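Local coordinates for protein exported gluconolactonase (Xanthomonas campestris pv. campestris, PDB 3DR2) that probably hydrolyses gluconolactone to gluconate, as a six-bladed beta-propeller gluconolactonase of the SMP-30 family that carries calcium, at residues Leu38-Gln43 and Leu70-Asp75; Gly123-Lys128 and Ser170-Pro175; Arg290-Gly295 and Leu299-Leu304. All coordinates share one frame; numbering follows the deposited sequence.

Contact 1 of 3, residues Leu38-Gln43 and Leu70-Asp75; sequences LTLYDQ and LGWRED
L40 sets its branched end on one face of the W72 indole, and this is the close-packed part of the contact. Methyl CD1 of L40 lies 3.8 Å from the centroid of the five-membered ring, only 15° off its normal, a CH-pi contact in which CD1 of L40 comes within 3.7 Å of CE2 of W72. The second methyl, CD2, reaches NE1 of the same indole at 3.8 Å. W72 has its CG anti to the backbone N (chi1 174°), which swings the indole out toward L40, while the CA of E74 covers the opposite face. F292 meets the same ring obliquely, with the planes at about 60°.

Packing is looser on the Y41 side. There CE2 of Y41 approaches CD1 of L70 at 3.9 Å, the two side chains roughly perpendicular, and P156 of the second subunit also packs against Y41. At the indole edge a water takes over: it accepts from NE1 of W72 at 2.9 Å, in the plane of the ring, and donates to O of L40 at 2.8 Å.

Opposite L299 the strand carries two residues, L40 and Y41, which makes a classic beta bulge at the point where the chain turns a corner, and strand 68-73 belongs to a neighbouring sheet of the propeller. The two sheets are therefore held together here by apolar packing, and the polar link between the two segments runs through the water, which gives both the indole N-H and the carbonyl a partner.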
loop_
_atom_site.group_PDB
_atom_site.type_symbol
_atom_site.label_atom_id
_atom_site.label_comp_id
_atom_site.label_asym_id
_atom_site.label_seq_id
_atom_site.Cartn_x
_atom_site.Cartn_y
_atom_site.Cartn_z
ATOM N N LEU A 38 11.815 -18.804 -8.832
ATOM C CA LEU A 38 11.020 -18.115 -9.844
ATOM C C LEU A 38 10.195 -17.002 -9.214
ATOM O O LEU A 38 9.900 -17.032 -8.014
ATOM C CB LEU A 38 10.047 -19.080 -10.529
ATOM C CG LEU A 38 10.573 -20.250 -11.363
ATOM C CD1 LEU A 38 11.449 -19.724 -12.480
ATOM C CD2 LEU A 38 11.343 -21.198 -10.489
ATOM N N THR A 39 9.820 -16.027 -10.034
ATOM C CA THR A 39 8.989 -14.918 -9.582
ATOM C C THR A 39 7.595 -15.134 -10.155
ATOM O O THR A 39 7.430 -15.212 -11.374
ATOM C CB THR A 39 9.536 -13.570 -10.086
ATOM O OG1 THR A 39 10.857 -13.374 -9.572
ATOM C CG2 THR A 39 8.635 -12.422 -9.634
ATOM N N LEU A 40 6.596 -15.233 -9.279
ATOM C CA LEU A 40 5.218 -15.448 -9.711
ATOM C C LEU A 40 4.409 -14.159 -9.746
ATOM O O LEU A 40 3.419 -14.061 -10.465
ATOM C CB LEU A 40 4.519 -16.450 -8.786
ATOM C CG LEU A 40 5.165 -17.832 -8.651
ATOM C CD1 LEU A 40 4.350 -18.700 -7.705
ATOM C CD2 LEU A 40 5.252 -18.483 -10.019
ATOM N N TYR A 41 4.831 -13.175 -8.961
ATOM C CA TYR A 41 4.141 -11.892 -8.899
ATOM C C TYR A 41 5.124 -10.881 -8.337
ATOM O O TYR A 41 5.924 -11.215 -7.473
ATOM C CB TYR A 41 2.924 -11.996 -7.970
ATOM C CG TYR A 41 1.959 -10.829 -8.039
ATOM C CD1 TYR A 41 1.081 -10.687 -9.113
ATOM C CD2 TYR A 41 1.897 -9.886 -7.008
ATOM C CE1 TYR A 41 0.160 -9.640 -9.162
ATOM C CE2 TYR A 41 0.984 -8.838 -7.043
ATOM C CZ TYR A 41 0.113 -8.722 -8.127
ATOM O OH TYR A 41 -0.820 -7.708 -8.164
ATOM N N ASP A 42 5.083 -9.651 -8.827
ATOM C CA ASP A 42 5.997 -8.640 -8.311
ATOM C C ASP A 42 5.347 -7.273 -8.247
ATOM O O ASP A 42 6.032 -6.257 -8.253
ATOM C CB ASP A 42 7.270 -8.582 -9.173
ATOM C CG ASP A 42 7.020 -8.075 -10.591
ATOM O OD1 ASP A 42 5.863 -7.801 -10.967
ATOM O OD2 ASP A 42 8.006 -7.954 -11.342
ATOM N N GLN A 43 4.020 -7.252 -8.152
ATOM C CA GLN A 43 3.295 -5.987 -8.127
ATOM C C GLN A 43 2.586 -5.629 -6.821
ATOM O O GLN A 43 1.766 -4.719 -6.791
ATOM C CB GLN A 43 2.288 -5.950 -9.283
ATOM C CG GLN A 43 2.938 -5.992 -10.663
ATOM C CD GLN A 43 3.822 -4.790 -10.917
ATOM O OE1 GLN A 43 3.379 -3.645 -10.790
ATOM N NE2 GLN A 43 5.076 -5.039 -11.287
ATOM N N LEU A 70 -4.657 -12.093 -2.295
ATOM C CA LEU A 70 -4.525 -12.530 -3.685
ATOM C C LEU A 70 -4.496 -14.041 -3.834
ATOM O O LEU A 70 -4.212 -14.763 -2.880
ATOM C CB LEU A 70 -3.241 -11.947 -4.272
ATOM C CG LEU A 70 -3.117 -10.429 -4.107
ATOM C CD1 LEU A 70 -1.715 -9.975 -4.458
ATOM C CD2 LEU A 70 -4.157 -9.744 -4.992
ATOM N N GLY A 71 -4.778 -14.504 -5.050
ATOM C CA GLY A 71 -4.770 -15.925 -5.326
ATOM C C GLY A 71 -4.019 -16.245 -6.608
ATOM O O GLY A 71 -4.378 -15.770 -7.687
ATOM N N TRP A 72 -2.967 -17.048 -6.486
ATOM C CA TRP A 72 -2.166 -17.450 -7.638
ATOM C C TRP A 72 -2.726 -18.759 -8.183
ATOM O O TRP A 72 -2.821 -19.742 -7.449
ATOM C CB TRP A 72 -0.712 -17.667 -7.222
ATOM C CG TRP A 72 0.152 -18.225 -8.311
ATOM C CD1 TRP A 72 0.725 -17.538 -9.343
ATOM C CD2 TRP A 72 0.536 -19.595 -8.478
ATOM N NE1 TRP A 72 1.446 -18.397 -10.143
ATOM C CE2 TRP A 72 1.347 -19.664 -9.635
ATOM C CE3 TRP A 72 0.273 -20.772 -7.763
ATOM C CZ2 TRP A 72 1.899 -20.867 -10.093
ATOM C CZ3 TRP A 72 0.824 -21.968 -8.221
ATOM C CH2 TRP A 72 1.629 -22.002 -9.376
ATOM N N ARG A 73 -3.103 -18.753 -9.463
ATOM C CA ARG A 73 -3.641 -19.936 -10.135
ATOM C C ARG A 73 -2.467 -20.632 -10.827
ATOM O O ARG A 73 -1.497 -19.986 -11.211
ATOM C CB ARG A 73 -4.690 -19.532 -11.175
ATOM C CG ARG A 73 -5.685 -18.471 -10.715
ATOM C CD ARG A 73 -6.423 -18.838 -9.430
ATOM N NE ARG A 73 -7.542 -17.919 -9.208
ATOM C CZ ARG A 73 -8.473 -18.063 -8.269
ATOM N NH1 ARG A 73 -8.433 -19.095 -7.430
ATOM N NH2 ARG A 73 -9.475 -17.193 -8.195
ATOM N N GLU A 74 -2.555 -21.942 -11.010
ATOM C CA GLU A 74 -1.446 -22.668 -11.610
ATOM C C GLU A 74 -1.053 -22.290 -13.041
ATOM O O GLU A 74 0.021 -22.670 -13.505
ATOM C CB GLU A 74 -1.698 -24.171 -11.483
ATOM C CG GLU A 74 -1.807 -24.610 -10.021
ATOM C CD GLU A 74 -1.879 -26.111 -9.851
ATOM O OE1 GLU A 74 -2.806 -26.730 -10.410
ATOM O OE2 GLU A 74 -1.008 -26.671 -9.150
ATOM N N ASP A 75 -1.900 -21.537 -13.738
ATOM C CA ASP A 75 -1.557 -21.119 -15.095
ATOM C C ASP A 75 -0.849 -19.763 -15.045
ATOM O O ASP A 75 -0.558 -19.149 -16.077
ATOM C CB ASP A 75 -2.813 -21.061 -15.975
ATOM C CG ASP A 75 -3.716 -19.899 -15.638
ATOM O OD1 ASP A 75 -3.794 -19.524 -14.451
ATOM O OD2 ASP A 75 -4.362 -19.370 -16.568
HETATM O O HOH W 1 2.280 -16.200 -11.920
#

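Contact 2 of 3, residues Gly123-Lys128 and Ser170-Pro175; sequences GRYAGK and SVYRLP
Different first torsions bring Y125 and Y172 together: in Y125 the CG stands anti to the backbone N (chi1 -178°), whereas in Y172 it stands anti to the carbonyl carbon (chi1 -62°). Each ring is thereby carried across the gap between two backbones whose nearest CA atoms, those of these same tyrosines, are 9.6 Å apart. CE2 of Y172 comes over one face of the Y125 ring, offset toward its rim, and lies 3.5 Å from CD1 of Y125. The planes are inclined at 54° with centroids 5.3 Å apart. The hydroxyl end of Y172 also passes along the root of the other side chain, its OH lying 4.1 Å from CB of Y125.

Y125 opens a type I' beta turn that closes at K128, a tight hairpin in which N of Y125 bonds to O of K128 at 2.7 Å and N of K128 to O of Y125 at 2.9 Å. The turn residues A126 and G127 are exposed, and the tyrosine leans on strand 169-174, an inner strand of a four-stranded antiparallel sheet of the propeller. R183 of the adjoining strand 182-187 touches Y125 too.

Behind Y172, CB of S170 lies over a face of its ring, 3.5 Å above the plane. The ring of F146, on strand 144-147, also meets that of Y172. Y172 is buried, whereas Y125 remains partly exposed at the base of the turn.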
loop_
_atom_site.group_PDB
_atom_site.type_symbol
_atom_site.label_atom_id
_atom_site.label_comp_id
_atom_site.label_asym_id
_atom_site.label_seq_id
_atom_site.Cartn_x
_atom_site.Cartn_y
_atom_site.Cartn_z
ATOM N N GLY A 123 -12.421 -11.779 18.228
ATOM C CA GLY A 123 -11.676 -10.533 18.204
ATOM C C GLY A 123 -11.342 -9.987 19.576
ATOM O O GLY A 123 -10.853 -8.862 19.703
ATOM N N ARG A 124 -11.594 -10.784 20.606
ATOM C CA ARG A 124 -11.321 -10.348 21.967
ATOM C C ARG A 124 -10.832 -11.469 22.862
ATOM O O ARG A 124 -11.011 -12.650 22.564
ATOM C CB ARG A 124 -12.587 -9.753 22.597
ATOM C CG ARG A 124 -13.078 -8.477 21.952
ATOM C CD ARG A 124 -14.429 -8.028 22.520
ATOM N NE ARG A 124 -14.892 -6.808 21.860
ATOM C CZ ARG A 124 -14.506 -5.579 22.192
ATOM N NH1 ARG A 124 -13.655 -5.391 23.193
ATOM N NH2 ARG A 124 -14.943 -4.536 21.496
ATOM N N TYR A 125 -10.202 -11.074 23.960
ATOM C CA TYR A 125 -9.725 -12.007 24.963
ATOM C C TYR A 125 -10.135 -11.383 26.291
ATOM O O TYR A 125 -9.786 -10.240 26.578
ATOM C CB TYR A 125 -8.206 -12.164 24.935
ATOM C CG TYR A 125 -7.747 -13.174 25.958
ATOM C CD1 TYR A 125 -8.027 -14.531 25.792
ATOM C CD2 TYR A 125 -7.118 -12.771 27.136
ATOM C CE1 TYR A 125 -7.704 -15.463 26.771
ATOM C CE2 TYR A 125 -6.786 -13.701 28.130
ATOM C CZ TYR A 125 -7.087 -15.040 27.938
ATOM O OH TYR A 125 -6.796 -15.958 28.918
ATOM N N ALA A 126 -10.888 -12.128 27.093
ATOM C CA ALA A 126 -11.330 -11.608 28.377
ATOM C C ALA A 126 -12.015 -10.255 28.172
ATOM O O ALA A 126 -11.819 -9.320 28.950
ATOM C CB ALA A 126 -10.143 -11.463 29.308
ATOM N N GLY A 127 -12.807 -10.160 27.106
ATOM C CA GLY A 127 -13.530 -8.937 26.808
ATOM C C GLY A 127 -12.744 -7.779 26.214
ATOM O O GLY A 127 -13.332 -6.761 25.848
ATOM N N LYS A 128 -11.424 -7.922 26.115
ATOM C CA LYS A 128 -10.581 -6.863 25.563
ATOM C C LYS A 128 -10.133 -7.216 24.147
ATOM O O LYS A 128 -9.851 -8.373 23.857
ATOM C CB LYS A 128 -9.344 -6.661 26.442
ATOM C CG LYS A 128 -9.633 -6.253 27.884
ATOM C CD LYS A 128 -8.334 -6.144 28.679
ATOM C CE LYS A 128 -8.601 -5.817 30.138
ATOM N NZ LYS A 128 -7.345 -5.668 30.923
ATOM N N SER A 170 0.427 -12.804 23.107
ATOM C CA SER A 170 0.325 -14.242 23.278
ATOM C C SER A 170 0.120 -15.089 22.040
ATOM O O SER A 170 -0.161 -14.584 20.955
ATOM C CB SER A 170 -0.815 -14.545 24.254
ATOM O OG SER A 170 -0.687 -13.778 25.436
ATOM N N VAL A 171 0.295 -16.392 22.236
ATOM C CA VAL A 171 0.050 -17.392 21.209
ATOM C C VAL A 171 -1.256 -17.952 21.754
ATOM O O VAL A 171 -1.322 -18.329 22.924
ATOM C CB VAL A 171 1.107 -18.518 21.203
ATOM C CG1 VAL A 171 0.645 -19.649 20.293
ATOM C CG2 VAL A 171 2.446 -17.985 20.716
ATOM N N TYR A 172 -2.294 -17.977 20.929
ATOM C CA TYR A 172 -3.589 -18.479 21.370
ATOM C C TYR A 172 -4.044 -19.705 20.600
ATOM O O TYR A 172 -3.575 -19.971 19.492
ATOM C CB TYR A 172 -4.678 -17.417 21.202
ATOM C CG TYR A 172 -4.500 -16.154 22.004
ATOM C CD1 TYR A 172 -3.763 -15.084 21.504
ATOM C CD2 TYR A 172 -5.112 -16.007 23.248
ATOM C CE1 TYR A 172 -3.646 -13.898 22.215
ATOM C CE2 TYR A 172 -5.001 -14.833 23.968
ATOM C CZ TYR A 172 -4.268 -13.779 23.448
ATOM O OH TYR A 172 -4.155 -12.618 24.166
ATOM N N ARG A 173 -4.975 -20.439 21.203
ATOM C CA ARG A 173 -5.564 -21.617 20.580
ATOM C C ARG A 173 -7.075 -21.439 20.587
ATOM O O ARG A 173 -7.679 -21.246 21.645
ATOM C CB ARG A 173 -5.206 -22.899 21.338
ATOM C CG ARG A 173 -5.940 -24.127 20.806
ATOM C CD ARG A 173 -5.490 -25.405 21.497
ATOM N NE ARG A 173 -6.176 -26.585 20.968
ATOM C CZ ARG A 173 -7.384 -26.988 21.351
ATOM N NH1 ARG A 173 -7.929 -28.070 20.812
ATOM N NH2 ARG A 173 -8.044 -26.321 22.285
ATOM N N LEU A 174 -7.685 -21.495 19.407
ATOM C CA LEU A 174 -9.129 -21.344 19.290
ATOM C C LEU A 174 -9.703 -22.726 18.998
ATOM O O LEU A 174 -9.525 -23.265 17.909
ATOM C CB LEU A 174 -9.483 -20.377 18.150
ATOM C CG LEU A 174 -10.863 -19.704 18.190
ATOM C CD1 LEU A 174 -11.112 -19.000 16.863
ATOM C CD2 LEU A 174 -11.952 -20.716 18.446
ATOM N N PRO A 175 -10.399 -23.319 19.980
ATOM C CA PRO A 175 -11.006 -24.646 19.841
ATOM C C PRO A 175 -12.054 -24.699 18.736
ATOM O O PRO A 175 -12.757 -23.717 18.487
ATOM C CB PRO A 175 -11.629 -24.890 21.217
ATOM C CG PRO A 175 -10.784 -24.070 22.134
ATOM C CD PRO A 175 -10.606 -22.794 21.337
#

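Contact 3 of 3, residues Arg290-Gly295 and Leu299-Leu304; sequences RLFITG and LWMLPL
Four backbone hydrogen bonds, in two reciprocal pairs, join the segments at L291 with L302 and I293 with W300. N of W300 gives the shortest, 2.7 Å to O of I293. The return bond from N of I293 to O of W300 is 2.9 Å. At the other pair N of L302 reaches O of L291 at 2.8 Å and N of L291 reaches O of L302 at 3.0 Å.

Between the bonded pairs, M301 lies alongside F292 on the face that also carries R290 and T294. CG of M301 sits over the phenyl ring of F292, 4.1 Å from its centroid, and a bend at chi2 (-94°) turns SD toward R290, whose CG it meets at 4.0 Å. The charged end of R290 is paired with D285 and E74, and OG1 of T294 with S280.

On the other face, CG2 of I293 meets the edge of the W300 indole in the ring plane, 3.8 Å from CE3. The far rim of that indole, CZ3 and CH2, runs up against G295, where the absence of a side chain makes room for it.

Non-hydrogen-bonded and hydrogen-bonded pairs thus alternate along five residues of each strand, as in a regular antiparallel beta hairpin, here formed by inner strands of a propeller blade, where strand 38-41 pairs with the other side of strand 298-303.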
loop_
_atom_site.group_PDB
_atom_site.type_symbol
_atom_site.label_atom_id
_atom_site.label_comp_id
_atom_site.label_asym_id
_atom_site.label_seq_id
_atom_site.Cartn_x
_atom_site.Cartn_y
_atom_site.Cartn_z
ATOM N N ARG A 290 6.566 -27.843 -4.138
ATOM C CA ARG A 290 6.791 -26.456 -4.527
ATOM C C ARG A 290 6.807 -25.598 -3.272
ATOM O O ARG A 290 5.888 -25.669 -2.461
ATOM C CB ARG A 290 5.687 -25.966 -5.471
ATOM C CG ARG A 290 5.703 -26.600 -6.856
ATOM C CD ARG A 290 4.475 -26.191 -7.664
ATOM N NE ARG A 290 3.249 -26.720 -7.072
ATOM C CZ ARG A 290 2.026 -26.522 -7.554
ATOM N NH1 ARG A 290 1.839 -25.794 -8.650
ATOM N NH2 ARG A 290 0.983 -27.074 -6.950
ATOM N N LEU A 291 7.866 -24.815 -3.113
ATOM C CA LEU A 291 7.999 -23.929 -1.962
ATOM C C LEU A 291 7.653 -22.514 -2.402
ATOM O O LEU A 291 8.290 -21.971 -3.304
ATOM C CB LEU A 291 9.432 -23.944 -1.431
ATOM C CG LEU A 291 9.735 -22.926 -0.327
ATOM C CD1 LEU A 291 9.108 -23.386 0.988
ATOM C CD2 LEU A 291 11.243 -22.771 -0.180
ATOM N N PHE A 292 6.645 -21.925 -1.766
ATOM C CA PHE A 292 6.229 -20.562 -2.077
ATOM C C PHE A 292 6.812 -19.626 -1.014
ATOM O O PHE A 292 6.770 -19.926 0.184
ATOM C CB PHE A 292 4.701 -20.468 -2.081
ATOM C CG PHE A 292 4.046 -21.294 -3.154
ATOM C CD1 PHE A 292 3.783 -20.747 -4.403
ATOM C CD2 PHE A 292 3.708 -22.623 -2.919
ATOM C CE1 PHE A 292 3.190 -21.512 -5.410
ATOM C CE2 PHE A 292 3.113 -23.398 -3.918
ATOM C CZ PHE A 292 2.855 -22.836 -5.165
ATOM N N ILE A 293 7.353 -18.496 -1.460
ATOM C CA ILE A 293 7.968 -17.524 -0.555
ATOM C C ILE A 293 7.447 -16.115 -0.828
ATOM O O ILE A 293 7.387 -15.686 -1.977
ATOM C CB ILE A 293 9.497 -17.505 -0.743
ATOM C CG1 ILE A 293 10.055 -18.928 -0.692
ATOM C CG2 ILE A 293 10.145 -16.637 0.335
ATOM C CD1 ILE A 293 11.524 -19.007 -1.052
ATOM N N THR A 294 7.064 -15.400 0.229
ATOM C CA THR A 294 6.572 -14.030 0.079
ATOM C C THR A 294 7.634 -13.050 0.561
ATOM O O THR A 294 8.432 -13.373 1.441
ATOM C CB THR A 294 5.289 -13.784 0.898
ATOM O OG1 THR A 294 5.479 -14.250 2.242
ATOM C CG2 THR A 294 4.103 -14.500 0.266
ATOM N N GLY A 295 7.637 -11.852 -0.015
ATOM C CA GLY A 295 8.604 -10.844 0.386
ATOM C C GLY A 295 8.380 -9.560 -0.383
ATOM O O GLY A 295 8.497 -9.535 -1.607
ATOM N N LEU A 299 5.973 -12.669 -4.783
ATOM C CA LEU A 299 5.558 -14.016 -4.425
ATOM C C LEU A 299 6.532 -14.830 -5.286
ATOM O O LEU A 299 6.477 -14.771 -6.517
ATOM C CB LEU A 299 4.120 -14.308 -4.858
ATOM C CG LEU A 299 3.363 -15.457 -4.173
ATOM C CD1 LEU A 299 2.682 -16.295 -5.235
ATOM C CD2 LEU A 299 4.275 -16.323 -3.317
ATOM N N TRP A 300 7.449 -15.542 -4.643
ATOM C CA TRP A 300 8.420 -16.355 -5.374
ATOM C C TRP A 300 8.072 -17.827 -5.201
ATOM O O TRP A 300 7.297 -18.194 -4.318
ATOM C CB TRP A 300 9.830 -16.116 -4.837
ATOM C CG TRP A 300 10.303 -14.691 -4.906
ATOM C CD1 TRP A 300 10.567 -13.961 -6.032
ATOM C CD2 TRP A 300 10.617 -13.843 -3.794
ATOM N NE1 TRP A 300 11.034 -12.712 -5.689
ATOM C CE2 TRP A 300 11.073 -12.613 -4.322
ATOM C CE3 TRP A 300 10.560 -14.004 -2.402
ATOM C CZ2 TRP A 300 11.472 -11.548 -3.506
ATOM C CZ3 TRP A 300 10.958 -12.944 -1.590
ATOM C CH2 TRP A 300 11.408 -11.733 -2.148
ATOM N N MET A 301 8.647 -18.681 -6.042
ATOM C CA MET A 301 8.385 -20.110 -5.926
ATOM C C MET A 301 9.599 -20.929 -6.334
ATOM O O MET A 301 10.295 -20.590 -7.288
ATOM C CB MET A 301 7.176 -20.518 -6.778
ATOM C CG MET A 301 6.743 -21.979 -6.589
ATOM S SD MET A 301 7.466 -23.164 -7.794
ATOM C CE MET A 301 6.471 -22.760 -9.228
ATOM N N LEU A 302 9.849 -22.001 -5.588
ATOM C CA LEU A 302 10.969 -22.894 -5.858
ATOM C C LEU A 302 10.403 -24.281 -6.147
ATOM O O LEU A 302 9.934 -24.976 -5.243
ATOM C CB LEU A 302 11.903 -22.959 -4.645
ATOM C CG LEU A 302 13.236 -23.680 -4.872
ATOM C CD1 LEU A 302 14.061 -22.902 -5.880
ATOM C CD2 LEU A 302 13.995 -23.805 -3.556
ATOM N N PRO A 303 10.449 -24.706 -7.418
ATOM C CA PRO A 303 9.929 -26.017 -7.808
ATOM C C PRO A 303 10.952 -27.125 -7.584
ATOM O O PRO A 303 12.014 -27.138 -8.200
ATOM C CB PRO A 303 9.596 -25.813 -9.276
ATOM C CG PRO A 303 10.731 -24.953 -9.732
ATOM C CD PRO A 303 10.912 -23.949 -8.598
ATOM N N LEU A 304 10.619 -28.055 -6.699
ATOM C CA LEU A 304 11.519 -29.152 -6.384
ATOM C C LEU A 304 11.369 -30.298 -7.366
ATOM O O LEU A 304 10.312 -30.485 -7.964
ATOM C CB LEU A 304 11.248 -29.670 -4.970
ATOM C CG LEU A 304 11.328 -28.643 -3.843
ATOM C CD1 LEU A 304 11.046 -29.319 -2.510
ATOM C CD2 LEU A 304 12.699 -28.002 -3.842
#

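Contacts 1 and 3 are neighbours, their centres about 10 Å apart on the same side of the chain's centre. Strands 38-41 and 298-303 run antiparallel in one sheet, so a strand from the start of the chain completes a sheet with the C-terminal hairpin, in keeping with the closure of a propeller ring. Contact 1 then joins that sheet to the next, which contains strand 68-73. Contact 2 lies on the opposite side, its centre about 33 Å from that of contact 1 and 31 Å from that of contact 3, and touches neither. Along the chain the three follow in series, each closing before the next opens.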